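Local coordinates for protein autolysin E (Staphylococcus aureus, PDB 4PI8) that probably cleaves the glycan strands of cell-wall peptidoglycan as a glucosaminidase, and binds the disaccharide NAG-NAM here as an engineered catalytic mutant, at residues M57-V63 against Q91-N97; M65-N71 against R83-L88. The protein carries 1 engineered substitution. All coordinates share one frame; numbering follows the deposited sequence.

Both contacts use helix 84-94, interaction 2 near its start and interaction 1 at its end and in the turn beyond, and their centres lie about 14 Å apart on the same side of the chain's centre. Along the chain interaction 2 is nested within the loop that interaction 1 closes. Interaction 1 is the more buried and the larger, 535 Å² against 339 Å², and it is mainly polar: a loop is held by bonds from a side-chain amide and from the backbone, with a salt bridge at its solvent-exposed side. Interaction 2, about 18 Å from the centre of the chain, is a partly buried helix-helix crossing, apolar at V70 and L88, with a single direct hydrogen bond.

Interaction 1 of 2, residues M57-V63 against Q91-N97; sequences MDITEKV and QEKYEVN
The amide of Q91 grips V63 by both of its backbone polar atoms: V63 N donates to Q91 OE1 at 3.0 Å, and Q91 NE2 donates to V63 O at 3.1 Å. The two bonds differ in geometry, since V63 N approaches above the carbonyl plane whereas V63 O lies close to the amide plane. An extended side chain, with Q91 CG anti to the backbone N (chi1 169°), carries the amide there. Q91 OE1 also accepts from V98 N, and Q91 NE2 donates to E92 OE2, which should fix the rotation of the amide. E92 OE1 meanwhile forms a salt bridge with K62 NZ at 2.9 Å, and a water joins that ammonium to E92 O. Further along, N97 N donates to I59 O at 3.1 Å, nearly straight at 166°. Another water donates to both E61 OE1 and E95 OE2, easing the approach of these like charges, and accepts from K62 N. N97 OD1 caps helix 98-108 at Y100 N, while N97 ND2 binds Y212 OH. Loop 57-63 thus packs over the turn 95-97 that links helix 84-94 to helix 98-108, with I59 touching F172 of helix 156-172 and M208 of helix 200-215.

Interaction 2 of 2, residues M65-N71 against R83-L88; sequences MSESEVN and RGKVFL
Two torsions set up this crossing: N71 chi1 of -81° puts CG anti to its own carbonyl carbon and carries OD1 to the N-terminus of the facing helix at G84, while V70 CG1, standing anti to the backbone N, is directed over the same glycine. The motif is a helix-helix packing within a helix-and-loop protein of the lysozyme clan, probably a glucosaminidase, and the short segments 67-71 and 84-88 run at 115° to each other with their axes 8.5 Å apart at closest approach. The helices come nearest at N71 and G84, whose CA atoms are 4.8 Å apart. V70 CG1 rests on G84 CA at 3.6 Å; a CB at G84 would point at the partner helix, so its absence lets V70 CG1 and N71 OD1 come this close to the backbone.

At the other end of the interface L88 spreads its methyls over the start of helix 67-74 and the residues leading into it. Its CD1 lies 3.3 Å from E67 N, and its CD2 lies 3.4 Å from M65 O. V70 and L88 pass one another heading opposite ways, with V70 CG2 3.9 Å from L88 CD1. On the solvent-exposed side, in one of two E67 conformers, the carboxylate lies beside K85 CB, with E67 OE2 still 6.0 Å from K85 NZ.

Toward the protein interior, F87 CB meets V70 CG1, and the F87 side chain also touches V98, L101 and V102 of helix 98-108, while the guanidinium group of R83 binds D157 of helix 156-172 and I79 O. The polar link between the two segments is made at the amino end of helix 84-94: G84 N donates to N71 OD1 at 2.8 Å, tilted 32° from the carbonyl plane, and a water accepts from both N71 ND2 and K85 N.

Interaction 1 of 2, residues M57-V63 against Q91-N97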
loop_
_atom_site.group_PDB
_atom_site.type_symbol
_atom_site.label_atom_id
_atom_site.label_comp_id
_atom_site.label_asym_id
_atom_site.label_seq_id
_atom_site.Cartn_x
_atom_site.Cartn_y
_atom_site.Cartn_z
ATOM N N MET A 57 8.199 7.649 6.998
ATOM C CA MET A 57 8.982 6.686 7.749
ATOM C C MET A 57 9.367 5.471 6.918
ATOM O O MET A 57 8.512 4.864 6.224
ATOM C CB MET A 57 8.198 6.248 8.965
ATOM C CG MET A 57 8.997 5.413 9.906
ATOM S SD MET A 57 8.021 4.668 11.226
ATOM C CE MET A 57 7.231 3.395 10.218
ATOM N N ASP A 58 10.604 5.016 7.009
ATOM C CA ASP A 58 11.098 3.890 6.276
ATOM C C ASP A 58 10.362 2.638 6.747
ATOM O O ASP A 58 10.381 2.318 7.953
ATOM C CB ASP A 58 12.602 3.787 6.562
ATOM C CG ASP A 58 13.274 2.652 5.910
ATOM O OD1 ASP A 58 12.694 1.757 5.311
ATOM O OD2 ASP A 58 14.566 2.613 5.964
ATOM N N ILE A 59 9.614 1.996 5.843
ATOM C CA ILE A 59 8.840 0.767 6.125
ATOM C C ILE A 59 9.505 -0.498 5.667
ATOM O O ILE A 59 8.911 -1.573 5.637
ATOM C CB ILE A 59 7.360 0.922 5.626
ATOM C CG1 ILE A 59 7.337 1.433 4.183
ATOM C CG2 ILE A 59 6.601 1.818 6.571
ATOM C CD1 ILE A 59 5.993 1.414 3.521
ATOM N N THR A 60 10.805 -0.372 5.370
ATOM C CA THR A 60 11.623 -1.513 5.038
ATOM C C THR A 60 12.304 -2.021 6.259
ATOM O O THR A 60 13.215 -2.899 6.009
ATOM C CB THR A 60 12.664 -1.173 3.926
ATOM O OG1 THR A 60 13.763 -0.440 4.521
ATOM C CG2 THR A 60 12.070 -0.407 2.855
ATOM N N GLU A 61 12.036 -1.437 7.430
ATOM C CA GLU A 61 12.549 -1.869 8.739
ATOM C C GLU A 61 11.416 -2.528 9.508
ATOM O O GLU A 61 10.323 -1.944 9.719
ATOM C CB GLU A 61 13.066 -0.711 9.564
ATOM C CG GLU A 61 14.245 0.133 9.059
ATOM C CD GLU A 61 15.402 -0.647 8.463
ATOM O OE1 GLU A 61 15.625 -1.835 8.803
ATOM O OE2 GLU A 61 16.103 -0.026 7.625
ATOM N N LYS A 62 11.738 -3.678 10.036
ATOM C CA LYS A 62 10.800 -4.539 10.751
ATOM C C LYS A 62 10.484 -4.011 12.110
ATOM O O LYS A 62 11.222 -3.139 12.645
ATOM C CB LYS A 62 11.359 -5.896 10.849
ATOM C CG LYS A 62 11.626 -6.504 9.477
ATOM C CD LYS A 62 12.157 -7.920 9.548
ATOM C CE LYS A 62 13.593 -7.925 10.055
ATOM N NZ LYS A 62 14.134 -9.296 10.069
ATOM N N VAL A 63 9.383 -4.488 12.670
ATOM C CA VAL A 63 8.973 -4.063 13.988
ATOM C C VAL A 63 8.780 -5.288 14.901
ATOM O O VAL A 63 8.410 -6.382 14.457
ATOM C CB VAL A 63 7.720 -3.167 14.017
ATOM C CG1 VAL A 63 8.048 -1.812 13.433
ATOM C CG2 VAL A 63 6.560 -3.831 13.335
ATOM N N GLN A 91 6.793 -10.512 6.947
ATOM C CA GLN A 91 7.721 -9.551 7.504
ATOM C C GLN A 91 9.143 -10.110 7.489
ATOM O O GLN A 91 10.068 -9.392 7.090
ATOM C CB GLN A 91 7.320 -9.112 8.933
ATOM C CG GLN A 91 8.449 -8.323 9.555
ATOM C CD GLN A 91 8.118 -7.589 10.839
ATOM O OE1 GLN A 91 7.853 -6.381 10.876
ATOM N NE2 GLN A 91 8.267 -8.293 11.958
ATOM N N GLU A 92 9.311 -11.335 7.989
ATOM C CA GLU A 92 10.668 -11.869 8.141
ATOM C C GLU A 92 11.247 -12.327 6.818
ATOM O O GLU A 92 12.420 -12.099 6.594
ATOM C CB GLU A 92 10.688 -13.007 9.162
ATOM C CG GLU A 92 10.169 -12.571 10.571
ATOM C CD GLU A 92 10.879 -11.376 11.140
ATOM O OE1 GLU A 92 12.087 -11.211 10.891
ATOM O OE2 GLU A 92 10.298 -10.547 11.898
ATOM N N LYS A 93 10.445 -12.926 5.954
ATOM C CA LYS A 93 11.004 -13.363 4.661
ATOM C C LYS A 93 11.496 -12.218 3.823
ATOM O O LYS A 93 12.571 -12.290 3.209
ATOM C CB LYS A 93 9.982 -14.150 3.878
ATOM C CG LYS A 93 9.693 -15.519 4.401
ATOM C CD LYS A 93 8.393 -16.158 3.920
ATOM C CE LYS A 93 8.351 -16.386 2.452
ATOM N NZ LYS A 93 9.430 -17.330 2.055
ATOM N N TYR A 94 10.729 -11.115 3.804
ATOM C CA TYR A 94 10.942 -10.045 2.838
ATOM C C TYR A 94 11.391 -8.754 3.435
ATOM O O TYR A 94 11.617 -7.792 2.688
ATOM C CB TYR A 94 9.700 -9.842 1.966
ATOM C CG TYR A 94 9.358 -11.073 1.175
ATOM C CD1 TYR A 94 10.242 -11.571 0.227
ATOM C CD2 TYR A 94 8.180 -11.782 1.375
ATOM C CE1 TYR A 94 9.961 -12.761 -0.457
ATOM C CE2 TYR A 94 7.927 -12.928 0.663
ATOM C CZ TYR A 94 8.820 -13.413 -0.214
ATOM O OH TYR A 94 8.612 -14.558 -0.955
ATOM N N GLU A 95 11.550 -8.663 4.758
ATOM C CA GLU A 95 11.966 -7.449 5.434
ATOM C C GLU A 95 10.980 -6.312 5.100
ATOM O O GLU A 95 11.336 -5.305 4.531
ATOM C CB GLU A 95 13.442 -7.078 5.154
ATOM C CG GLU A 95 13.966 -6.104 6.154
ATOM C CD GLU A 95 15.391 -5.669 5.904
ATOM O OE1 GLU A 95 15.891 -6.086 4.843
ATOM O OE2 GLU A 95 15.922 -4.877 6.701
ATOM N N VAL A 96 9.755 -6.521 5.552
ATOM C CA VAL A 96 8.663 -5.561 5.319
ATOM C C VAL A 96 7.981 -5.326 6.666
ATOM O O VAL A 96 7.526 -6.288 7.310
ATOM C CB VAL A 96 7.652 -6.109 4.363
ATOM C CG1 VAL A 96 6.497 -5.151 4.168
ATOM C CG2 VAL A 96 8.252 -6.358 2.974
ATOM N N ASN A 97 7.914 -4.076 7.081
ATOM C CA ASN A 97 7.279 -3.667 8.376
ATOM C C ASN A 97 5.883 -4.274 8.514
ATOM O O ASN A 97 5.042 -3.984 7.660
ATOM C CB ASN A 97 7.308 -2.157 8.432
ATOM C CG ASN A 97 6.695 -1.569 9.672
ATOM O OD1 ASN A 97 5.586 -1.947 10.081
ATOM N ND2 ASN A 97 7.277 -0.512 10.180
HETATM O O HOH W 1 14.771 -4.586 9.521
HETATM O O HOH W 2 13.824 -9.866 7.317
#

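Interaction 2 of 2, residues M65-N71 against R83-L88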
loop_
_atom_site.group_PDB
_atom_site.type_symbol
_atom_site.label_atom_id
_atom_site.label_comp_id
_atom_site.label_asym_id
_atom_site.label_seq_id
_atom_site.Cartn_x
_atom_site.Cartn_y
_atom_site.Cartn_z
ATOM N N MET A 65 6.794 -7.181 16.786
ATOM C CA MET A 65 5.399 -7.574 17.010
ATOM C C MET A 65 5.312 -9.065 16.996
ATOM O O MET A 65 5.633 -9.695 16.003
ATOM C CB MET A 65 4.458 -6.980 15.919
ATOM C CG MET A 65 4.290 -5.482 16.036
ATOM S SD MET A 65 3.144 -4.934 17.328
ATOM C CE MET A 65 1.615 -5.361 16.506
ATOM N N SER A 66 4.844 -9.655 18.075
ATOM C CA SER A 66 4.619 -11.079 18.118
ATOM C C SER A 66 3.359 -11.506 17.364
ATOM O O SER A 66 2.496 -10.651 17.041
ATOM C CB SER A 66 4.437 -11.545 19.559
ATOM O OG SER A 66 3.238 -10.996 20.086
ATOM N N GLU A 67 3.194 -12.807 17.098
ATOM C CA GLU A 67 1.974 -13.312 16.449
ATOM C C GLU A 67 0.744 -12.892 17.234
ATOM O O GLU A 67 -0.279 -12.526 16.663
ATOM C CB GLU A 67 2.068 -14.846 16.203
ATOM C CG GLU A 67 0.786 -15.509 15.638
ATOM C CD GLU A 67 0.973 -16.974 15.283
ATOM O OE1 GLU A 67 0.032 -17.752 15.541
ATOM O OE2 GLU A 67 2.040 -17.357 14.738
ATOM N N SER A 68 0.828 -12.961 18.546
ATOM C CA SER A 68 -0.324 -12.600 19.376
ATOM C C SER A 68 -0.672 -11.116 19.220
ATOM O O SER A 68 -1.857 -10.777 19.068
ATOM C CB SER A 68 -0.164 -12.977 20.833
ATOM O OG SER A 68 0.872 -12.260 21.396
ATOM N N GLU A 69 0.328 -10.245 19.163
ATOM C CA GLU A 69 0.089 -8.824 18.963
ATOM C C GLU A 69 -0.487 -8.544 17.582
ATOM O O GLU A 69 -1.444 -7.726 17.438
ATOM C CB GLU A 69 1.330 -8.032 19.158
ATOM C CG GLU A 69 1.769 -8.006 20.621
ATOM C CD GLU A 69 3.103 -7.334 20.763
ATOM O OE1 GLU A 69 4.118 -7.718 20.201
ATOM O OE2 GLU A 69 3.163 -6.346 21.544
ATOM N N VAL A 70 0.030 -9.179 16.537
ATOM C CA VAL A 70 -0.513 -8.963 15.189
ATOM C C VAL A 70 -1.956 -9.478 15.130
ATOM O O VAL A 70 -2.827 -8.813 14.547
ATOM C CB VAL A 70 0.377 -9.619 14.132
ATOM C CG1 VAL A 70 -0.216 -9.410 12.763
ATOM C CG2 VAL A 70 1.764 -9.012 14.195
ATOM N N ASN A 71 -2.220 -10.621 15.745
ATOM C CA ASN A 71 -3.611 -11.125 15.781
ATOM C C ASN A 71 -4.526 -10.210 16.545
ATOM O O ASN A 71 -5.706 -10.080 16.155
ATOM C CB ASN A 71 -3.678 -12.544 16.255
ATOM C CG ASN A 71 -3.352 -13.523 15.139
ATOM O OD1 ASN A 71 -3.696 -13.291 13.975
ATOM N ND2 ASN A 71 -2.733 -14.623 15.453
ATOM N N ARG A 83 -4.858 -14.268 10.926
ATOM C CA ARG A 83 -3.808 -14.560 9.933
ATOM C C ARG A 83 -2.467 -13.861 10.309
ATOM O O ARG A 83 -1.555 -13.749 9.462
ATOM C CB ARG A 83 -4.185 -14.201 8.498
ATOM C CG ARG A 83 -5.461 -15.023 8.135
ATOM C CD ARG A 83 -5.744 -14.972 6.657
ATOM N NE ARG A 83 -7.010 -15.638 6.353
ATOM C CZ ARG A 83 -7.121 -16.925 6.085
ATOM N NH1 ARG A 83 -6.087 -17.708 6.058
ATOM N NH2 ARG A 83 -8.343 -17.441 5.935
ATOM N N GLY A 84 -2.323 -13.532 11.592
ATOM C CA GLY A 84 -1.094 -12.853 12.030
ATOM C C GLY A 84 0.169 -13.677 11.822
ATOM O O GLY A 84 1.213 -13.104 11.514
ATOM N N LYS A 85 0.101 -15.009 11.955
ATOM C CA LYS A 85 1.268 -15.847 11.698
ATOM C C LYS A 85 1.845 -15.588 10.338
ATOM O O LYS A 85 3.064 -15.552 10.139
ATOM C CB LYS A 85 0.872 -17.349 11.812
ATOM C CG LYS A 85 1.750 -18.435 11.181
ATOM C CD LYS A 85 1.086 -19.697 10.638
ATOM C CE LYS A 85 2.104 -20.823 10.477
ATOM N NZ LYS A 85 1.693 -22.119 11.074
ATOM N N VAL A 86 0.957 -15.454 9.339
ATOM C CA VAL A 86 1.391 -15.325 7.972
ATOM C C VAL A 86 1.907 -13.901 7.633
ATOM O O VAL A 86 2.858 -13.715 6.902
ATOM C CB VAL A 86 0.275 -15.789 7.045
ATOM C CG1 VAL A 86 0.672 -15.605 5.645
ATOM C CG2 VAL A 86 -0.010 -17.283 7.317
ATOM N N PHE A 87 1.238 -12.902 8.209
ATOM C CA PHE A 87 1.789 -11.545 8.106
ATOM C C PHE A 87 3.234 -11.470 8.631
ATOM O O PHE A 87 4.084 -10.791 8.073
ATOM C CB PHE A 87 0.905 -10.536 8.834
ATOM C CG PHE A 87 -0.285 -10.057 8.025
ATOM C CD1 PHE A 87 -0.138 -9.039 7.125
ATOM C CD2 PHE A 87 -1.531 -10.666 8.086
ATOM C CE1 PHE A 87 -1.193 -8.508 6.388
ATOM C CE2 PHE A 87 -2.566 -10.168 7.324
ATOM C CZ PHE A 87 -2.421 -9.092 6.463
ATOM N N LEU A 88 3.514 -12.204 9.724
ATOM C CA LEU A 88 4.861 -12.239 10.280
ATOM C C LEU A 88 5.831 -13.073 9.443
ATOM O O LEU A 88 7.002 -12.689 9.318
ATOM C CB LEU A 88 4.838 -12.718 11.735
ATOM C CG LEU A 88 4.396 -11.572 12.652
ATOM C CD1 LEU A 88 4.120 -12.132 14.053
ATOM C CD2 LEU A 88 5.339 -10.408 12.742
HETATM O O HOH W 3 -2.396 -16.668 13.107
#